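Local coordinates for GrgF (Penicillium sp. sh18, PDB 6LZH), which is a polyketide transferase that takes part in the biosynthesis of gregatin A, a fungal polyketide with an alkylated furanone core, at residues G23-M37 and I52-Y66. Residues are numbered along the deposited sequence; the frame is centred on the assembly and turned at random.
Sequences GWLFPASQRGPALIM and IAKWFQEHGITCLLY
A53, F26 and M37 meet where helix 52-58 lies on the sheet formed by strands 23-26, 62-66 and 32-37. The A53 methyl sits over one face of the F26 ring, 3.8 Å from CB to the ring centroid, a CH-pi contact, and the same CB touches M37 SD. M37 bends at its last torsion (chi3 68°), which carries CE onto I52 CG2. Further along this face, L35 CD2 packs against F56 CD2 at 3.5 Å, while L35 CB rests on I61 CG2. Strand 62-66 runs between its two neighbours, antiparallel to 23-26 and parallel to 32-37, and bonds to both; F26 N to C63 O is nearly straight (176°). The parallel pair and the helix make a beta-alpha-beta crossover of the alpha/beta hydrolase fold, and helix 84-99 packs on the opposite face, against A34, I36, T62 and Y66.

Q57 reaches out extended from the helix, CG anti to its backbone N (chi1 179°), its amide nearly perpendicular to the F26 ring with OE1 at the ring edge. NE2 donates to P27 O at 2.7 Å, with the oxygen in the amide plane although the donor stands above the carbonyl plane; L6 O is a second acceptor. A leucine here would probably leave P27 O and L6 O without this donor and the start of the 27-31 loop less firmly held.

That loop side is wetter. T62 OG1 accepts from A28 N at 2.9 Å and donates to a water that also donates to P33 O; a second water joins Q30 to the carbonyl of G60, C-prime residue of the helix-ending Schellman motif. Apolar packing, joined by the Q57 amide, thus mainly holds helix to sheet, whereas the loop end probably depends on directed, partly water-mediated hydrogen bonds.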
loop_
_atom_site.group_PDB
_atom_site.type_symbol
_atom_site.label_atom_id
_atom_site.label_comp_id
_atom_site.label_asym_id
_atom_site.label_seq_id
_atom_site.Cartn_x
_atom_site.Cartn_y
_atom_site.Cartn_z
ATOM N N GLY A 23 -8.600 -13.989 -18.512
ATOM C CA GLY A 23 -7.602 -13.654 -19.488
ATOM C C GLY A 23 -7.455 -14.731 -20.531
ATOM O O GLY A 23 -8.343 -15.569 -20.731
ATOM N N TRP A 24 -6.304 -14.692 -21.179
ATOM C CA TRP A 24 -6.005 -15.527 -22.326
ATOM C C TRP A 24 -4.715 -16.270 -22.062
ATOM O O TRP A 24 -3.742 -15.689 -21.578
ATOM C CB TRP A 24 -5.846 -14.700 -23.610
ATOM C CG TRP A 24 -7.117 -14.148 -24.153
ATOM C CD1 TRP A 24 -8.350 -14.745 -24.130
ATOM C CD2 TRP A 24 -7.289 -12.897 -24.825
ATOM N NE1 TRP A 24 -9.273 -13.936 -24.735
ATOM C CE2 TRP A 24 -8.652 -12.793 -25.169
ATOM C CE3 TRP A 24 -6.423 -11.843 -25.156
ATOM C CZ2 TRP A 24 -9.173 -11.685 -25.843
ATOM C CZ3 TRP A 24 -6.941 -10.744 -25.824
ATOM C CH2 TRP A 24 -8.308 -10.674 -26.161
ATOM N N LEU A 25 -4.715 -17.548 -22.413
ATOM C CA LEU A 25 -3.544 -18.398 -22.346
ATOM C C LEU A 25 -3.087 -18.690 -23.770
ATOM O O LEU A 25 -3.888 -19.146 -24.591
ATOM C CB LEU A 25 -3.885 -19.691 -21.604
ATOM C CG LEU A 25 -2.795 -20.750 -21.481
ATOM C CD1 LEU A 25 -1.666 -20.220 -20.640
ATOM C CD2 LEU A 25 -3.387 -22.022 -20.860
ATOM N N PHE A 26 -1.813 -18.408 -24.067
ATOM C CA PHE A 26 -1.191 -18.722 -25.358
ATOM C C PHE A 26 -0.208 -19.872 -25.146
ATOM O O PHE A 26 0.973 -19.645 -24.821
ATOM C CB PHE A 26 -0.480 -17.500 -25.962
ATOM C CG PHE A 26 -1.395 -16.321 -26.232
ATOM C CD1 PHE A 26 -1.819 -15.496 -25.191
ATOM C CD2 PHE A 26 -1.834 -16.037 -27.528
ATOM C CE1 PHE A 26 -2.663 -14.416 -25.436
ATOM C CE2 PHE A 26 -2.658 -14.945 -27.778
ATOM C CZ PHE A 26 -3.074 -14.141 -26.735
ATOM N N PRO A 27 -0.649 -21.125 -25.290
ATOM C CA PRO A 27 0.222 -22.255 -24.953
ATOM C C PRO A 27 1.309 -22.472 -25.985
ATOM O O PRO A 27 1.064 -22.438 -27.193
ATOM C CB PRO A 27 -0.743 -23.450 -24.916
ATOM C CG PRO A 27 -1.896 -23.024 -25.742
ATOM C CD PRO A 27 -2.041 -21.550 -25.514
ATOM N N ALA A 28 2.520 -22.709 -25.488
ATOM C CA ALA A 28 3.593 -23.206 -26.332
ATOM C C ALA A 28 3.314 -24.657 -26.717
ATOM O O ALA A 28 2.464 -25.327 -26.128
ATOM C CB ALA A 28 4.937 -23.116 -25.618
ATOM N N SER A 29 4.057 -25.139 -27.720
ATOM C CA SER A 29 3.869 -26.474 -28.277
ATOM C C SER A 29 4.421 -27.580 -27.394
ATOM O O SER A 29 4.165 -28.756 -27.676
ATOM C CB SER A 29 4.528 -26.567 -29.654
ATOM O OG SER A 29 3.982 -25.595 -30.526
ATOM N N GLN A 30 5.179 -27.247 -26.356
ATOM C CA GLN A 30 5.746 -28.258 -25.474
ATOM C C GLN A 30 6.086 -27.589 -24.151
ATOM O O GLN A 30 6.109 -26.357 -24.045
ATOM C CB GLN A 30 6.976 -28.929 -26.101
ATOM C CG GLN A 30 8.167 -28.015 -26.335
ATOM C CD GLN A 30 7.875 -26.897 -27.334
ATOM O OE1 GLN A 30 7.631 -27.149 -28.520
ATOM N NE2 GLN A 30 7.888 -25.655 -26.855
ATOM N N ARG A 31 6.328 -28.420 -23.136
ATOM C CA ARG A 31 6.635 -27.900 -21.807
ATOM C C ARG A 31 7.891 -27.034 -21.856
ATOM O O ARG A 31 8.884 -27.385 -22.496
ATOM C CB ARG A 31 6.805 -29.056 -20.815
ATOM C CG ARG A 31 7.228 -28.640 -19.405
ATOM C CD ARG A 31 7.361 -29.870 -18.509
ATOM N NE ARG A 31 7.894 -29.530 -17.197
ATOM C CZ ARG A 31 7.163 -29.103 -16.180
ATOM N NH1 ARG A 31 5.849 -28.962 -16.324
ATOM N NH2 ARG A 31 7.746 -28.818 -15.018
ATOM N N GLY A 32 7.842 -25.889 -21.177
ATOM C CA GLY A 32 8.958 -24.970 -21.175
ATOM C C GLY A 32 8.678 -23.686 -20.420
ATOM O O GLY A 32 7.836 -23.639 -19.518
ATOM N N PRO A 33 9.375 -22.612 -20.795
ATOM C CA PRO A 33 9.236 -21.340 -20.073
ATOM C C PRO A 33 7.846 -20.743 -20.242
ATOM O O PRO A 33 7.063 -21.133 -21.115
ATOM C CB PRO A 33 10.311 -20.456 -20.713
ATOM C CG PRO A 33 10.423 -20.999 -22.146
ATOM C CD PRO A 33 10.164 -22.487 -22.038
ATOM N N ALA A 34 7.534 -19.787 -19.362
ATOM C CA ALA A 34 6.239 -19.111 -19.382
ATOM C C ALA A 34 6.401 -17.645 -18.993
ATOM O O ALA A 34 7.404 -17.241 -18.383
ATOM C CB ALA A 34 5.225 -19.781 -18.449
ATOM N N LEU A 35 5.373 -16.862 -19.332
ATOM C CA LEU A 35 5.394 -15.411 -19.184
ATOM C C LEU A 35 3.996 -14.914 -18.850
ATOM O O LEU A 35 3.025 -15.257 -19.541
ATOM C CB LEU A 35 5.888 -14.739 -20.467
ATOM C CG LEU A 35 6.239 -13.259 -20.393
ATOM C CD1 LEU A 35 7.484 -13.058 -19.558
ATOM C CD2 LEU A 35 6.453 -12.710 -21.806
ATOM N N ILE A 36 3.906 -14.109 -17.793
ATOM C CA ILE A 36 2.677 -13.439 -17.382
ATOM C C ILE A 36 2.809 -11.966 -17.753
ATOM O O ILE A 36 3.707 -11.274 -17.252
ATOM C CB ILE A 36 2.415 -13.607 -15.876
ATOM C CG1 ILE A 36 2.373 -15.090 -15.497
ATOM C CG2 ILE A 36 1.126 -12.883 -15.484
ATOM C CD1 ILE A 36 2.249 -15.326 -14.001
ATOM N N MET A 37 1.910 -11.485 -18.614
ATOM C CA MET A 37 2.012 -10.159 -19.220
ATOM C C MET A 37 0.967 -9.212 -18.638
ATOM O O MET A 37 -0.216 -9.564 -18.548
ATOM C CB MET A 37 1.853 -10.256 -20.741
ATOM C CG MET A 37 2.958 -11.111 -21.384
ATOM S SD MET A 37 2.664 -11.433 -23.136
ATOM C CE MET A 37 2.879 -9.790 -23.855
ATOM N N ILE A 52 2.165 -9.513 -29.150
ATOM C CA ILE A 52 3.442 -9.811 -28.512
ATOM C C ILE A 52 3.400 -11.191 -27.855
ATOM O O ILE A 52 4.371 -11.963 -27.927
ATOM C CB ILE A 52 3.799 -8.702 -27.508
ATOM C CG1 ILE A 52 4.019 -7.370 -28.249
ATOM C CG2 ILE A 52 5.027 -9.095 -26.731
ATOM C CD1 ILE A 52 4.283 -6.129 -27.328
ATOM N N ALA A 53 2.294 -11.516 -27.178
ATOM C CA ALA A 53 2.136 -12.864 -26.637
ATOM C C ALA A 53 2.267 -13.908 -27.741
ATOM O O ALA A 53 2.970 -14.918 -27.580
ATOM C CB ALA A 53 0.782 -12.996 -25.936
ATOM N N LYS A 54 1.606 -13.667 -28.880
ATOM C CA LYS A 54 1.688 -14.598 -30.001
ATOM C C LYS A 54 3.131 -14.800 -30.453
ATOM O O LYS A 54 3.551 -15.931 -30.733
ATOM C CB LYS A 54 0.827 -14.080 -31.159
ATOM C CG LYS A 54 0.775 -15.028 -32.348
ATOM C CD LYS A 54 -0.099 -16.233 -32.037
ATOM C CE LYS A 54 -0.338 -17.117 -33.257
ATOM N NZ LYS A 54 0.250 -18.488 -33.080
ATOM N N TRP A 55 3.911 -13.713 -30.516
ATOM C CA TRP A 55 5.317 -13.822 -30.896
ATOM C C TRP A 55 6.104 -14.676 -29.902
ATOM O O TRP A 55 6.896 -15.535 -30.305
ATOM C CB TRP A 55 5.931 -12.424 -31.012
ATOM C CG TRP A 55 7.316 -12.385 -31.603
ATOM C CD1 TRP A 55 7.648 -12.097 -32.905
ATOM C CD2 TRP A 55 8.559 -12.612 -30.916
ATOM N NE1 TRP A 55 9.008 -12.140 -33.057
ATOM C CE2 TRP A 55 9.591 -12.450 -31.858
ATOM C CE3 TRP A 55 8.895 -12.939 -29.596
ATOM C CZ2 TRP A 55 10.945 -12.604 -31.525
ATOM C CZ3 TRP A 55 10.245 -13.095 -29.261
ATOM C CH2 TRP A 55 11.253 -12.919 -30.222
ATOM N N PHE A 56 5.944 -14.415 -28.594
ATOM C CA PHE A 56 6.617 -15.232 -27.582
ATOM C C PHE A 56 6.159 -16.684 -27.654
ATOM O O PHE A 56 6.968 -17.610 -27.512
ATOM C CB PHE A 56 6.355 -14.683 -26.166
ATOM C CG PHE A 56 7.193 -13.473 -25.806
ATOM C CD1 PHE A 56 8.570 -13.492 -25.946
ATOM C CD2 PHE A 56 6.588 -12.312 -25.328
ATOM C CE1 PHE A 56 9.341 -12.367 -25.617
ATOM C CE2 PHE A 56 7.352 -11.178 -25.009
ATOM C CZ PHE A 56 8.719 -11.214 -25.138
ATOM N N GLN A 57 4.854 -16.897 -27.817
ATOM C CA GLN A 57 4.335 -18.257 -27.964
ATOM C C GLN A 57 5.015 -18.980 -29.130
ATOM O O GLN A 57 5.392 -20.155 -29.015
ATOM C CB GLN A 57 2.815 -18.195 -28.163
ATOM C CG GLN A 57 2.126 -19.547 -28.347
ATOM C CD GLN A 57 0.696 -19.426 -28.823
ATOM O OE1 GLN A 57 0.312 -18.439 -29.464
ATOM N NE2 GLN A 57 -0.110 -20.440 -28.521
ATOM N N GLU A 58 5.192 -18.281 -30.259
ATOM C CA GLU A 58 5.836 -18.869 -31.428
ATOM C C GLU A 58 7.296 -19.202 -31.166
ATOM O O GLU A 58 7.865 -20.032 -31.883
ATOM C CB GLU A 58 5.717 -17.924 -32.628
ATOM C CG GLU A 58 4.355 -17.925 -33.280
ATOM C CD GLU A 58 4.163 -16.753 -34.208
ATOM O OE1 GLU A 58 5.042 -15.869 -34.234
ATOM O OE2 GLU A 58 3.139 -16.721 -34.911
ATOM N N HIS A 59 7.909 -18.576 -30.158
ATOM C CA HIS A 59 9.267 -18.884 -29.732
ATOM C C HIS A 59 9.311 -19.766 -28.487
ATOM O O HIS A 59 10.315 -19.775 -27.771
ATOM C CB HIS A 59 10.043 -17.581 -29.513
ATOM C CG HIS A 59 10.299 -16.833 -30.788
ATOM N ND1 HIS A 59 9.322 -16.107 -31.436
ATOM C CD2 HIS A 59 11.408 -16.746 -31.561
ATOM C CE1 HIS A 59 9.823 -15.591 -32.544
ATOM N NE2 HIS A 59 11.089 -15.961 -32.640
ATOM N N GLY A 60 8.249 -20.509 -28.212
ATOM C CA GLY A 60 8.296 -21.530 -27.184
ATOM C C GLY A 60 7.926 -21.088 -25.787
ATOM O O GLY A 60 8.103 -21.870 -24.839
ATOM N N ILE A 61 7.399 -19.881 -25.612
ATOM C CA ILE A 61 7.047 -19.384 -24.286
ATOM C C ILE A 61 5.531 -19.362 -24.141
ATOM O O ILE A 61 4.842 -18.678 -24.909
ATOM C CB ILE A 61 7.620 -17.982 -24.029
ATOM C CG1 ILE A 61 9.143 -18.003 -24.109
ATOM C CG2 ILE A 61 7.126 -17.466 -22.668
ATOM C CD1 ILE A 61 9.737 -16.636 -24.421
ATOM N N THR A 62 5.018 -20.067 -23.126
ATOM C CA THR A 62 3.588 -20.030 -22.821
ATOM C C THR A 62 3.233 -18.726 -22.118
ATOM O O THR A 62 3.793 -18.406 -21.064
ATOM C CB THR A 62 3.187 -21.231 -21.955
ATOM O OG1 THR A 62 3.336 -22.438 -22.711
ATOM C CG2 THR A 62 1.734 -21.132 -21.540
ATOM N N CYS A 63 2.289 -17.973 -22.684
ATOM C CA CYS A 63 1.963 -16.651 -22.169
ATOM C C CYS A 63 0.567 -16.614 -21.555
ATOM O O CYS A 63 -0.385 -17.197 -22.089
ATOM C CB CYS A 63 2.074 -15.590 -23.283
ATOM S SG CYS A 63 3.764 -15.447 -23.931
ATOM N N LEU A 64 0.478 -15.944 -20.405
ATOM C CA LEU A 64 -0.773 -15.622 -19.724
ATOM C C LEU A 64 -0.976 -14.114 -19.815
ATOM O O LEU A 64 -0.118 -13.334 -19.378
ATOM C CB LEU A 64 -0.744 -16.058 -18.251
ATOM C CG LEU A 64 -1.957 -15.604 -17.419
ATOM C CD1 LEU A 64 -3.293 -16.236 -17.923
ATOM C CD2 LEU A 64 -1.743 -15.884 -15.942
ATOM N N LEU A 65 -2.092 -13.700 -20.400
ATOM C CA LEU A 65 -2.419 -12.288 -20.549
ATOM C C LEU A 65 -3.788 -12.084 -19.927
ATOM O O LEU A 65 -4.765 -12.668 -20.400
ATOM C CB LEU A 65 -2.420 -11.913 -22.039
ATOM C CG LEU A 65 -2.803 -10.525 -22.493
ATOM C CD1 LEU A 65 -2.018 -9.519 -21.694
ATOM C CD2 LEU A 65 -2.549 -10.369 -24.013
ATOM N N TYR A 66 -3.879 -11.279 -18.872
ATOM C CA TYR A 66 -5.150 -11.197 -18.166
ATOM C C TYR A 66 -5.546 -9.765 -17.837
ATOM O O TYR A 66 -4.718 -8.852 -17.830
ATOM C CB TYR A 66 -5.134 -12.060 -16.908
ATOM C CG TYR A 66 -4.262 -11.637 -15.746
ATOM C CD1 TYR A 66 -4.667 -10.629 -14.873
ATOM C CD2 TYR A 66 -3.083 -12.311 -15.468
ATOM C CE1 TYR A 66 -3.906 -10.275 -13.792
ATOM C CE2 TYR A 66 -2.301 -11.972 -14.367
ATOM C CZ TYR A 66 -2.721 -10.951 -13.529
ATOM O OH TYR A 66 -1.964 -10.599 -12.431
HETATM O O HOH W 1 5.547 -23.061 -29.445
HETATM O O HOH W 2 8.167 -24.560 -24.652
HETATM O O HOH W 3 5.734 -23.353 -21.924
HETATM O O HOH W 4 -2.145 -8.999 -16.418
#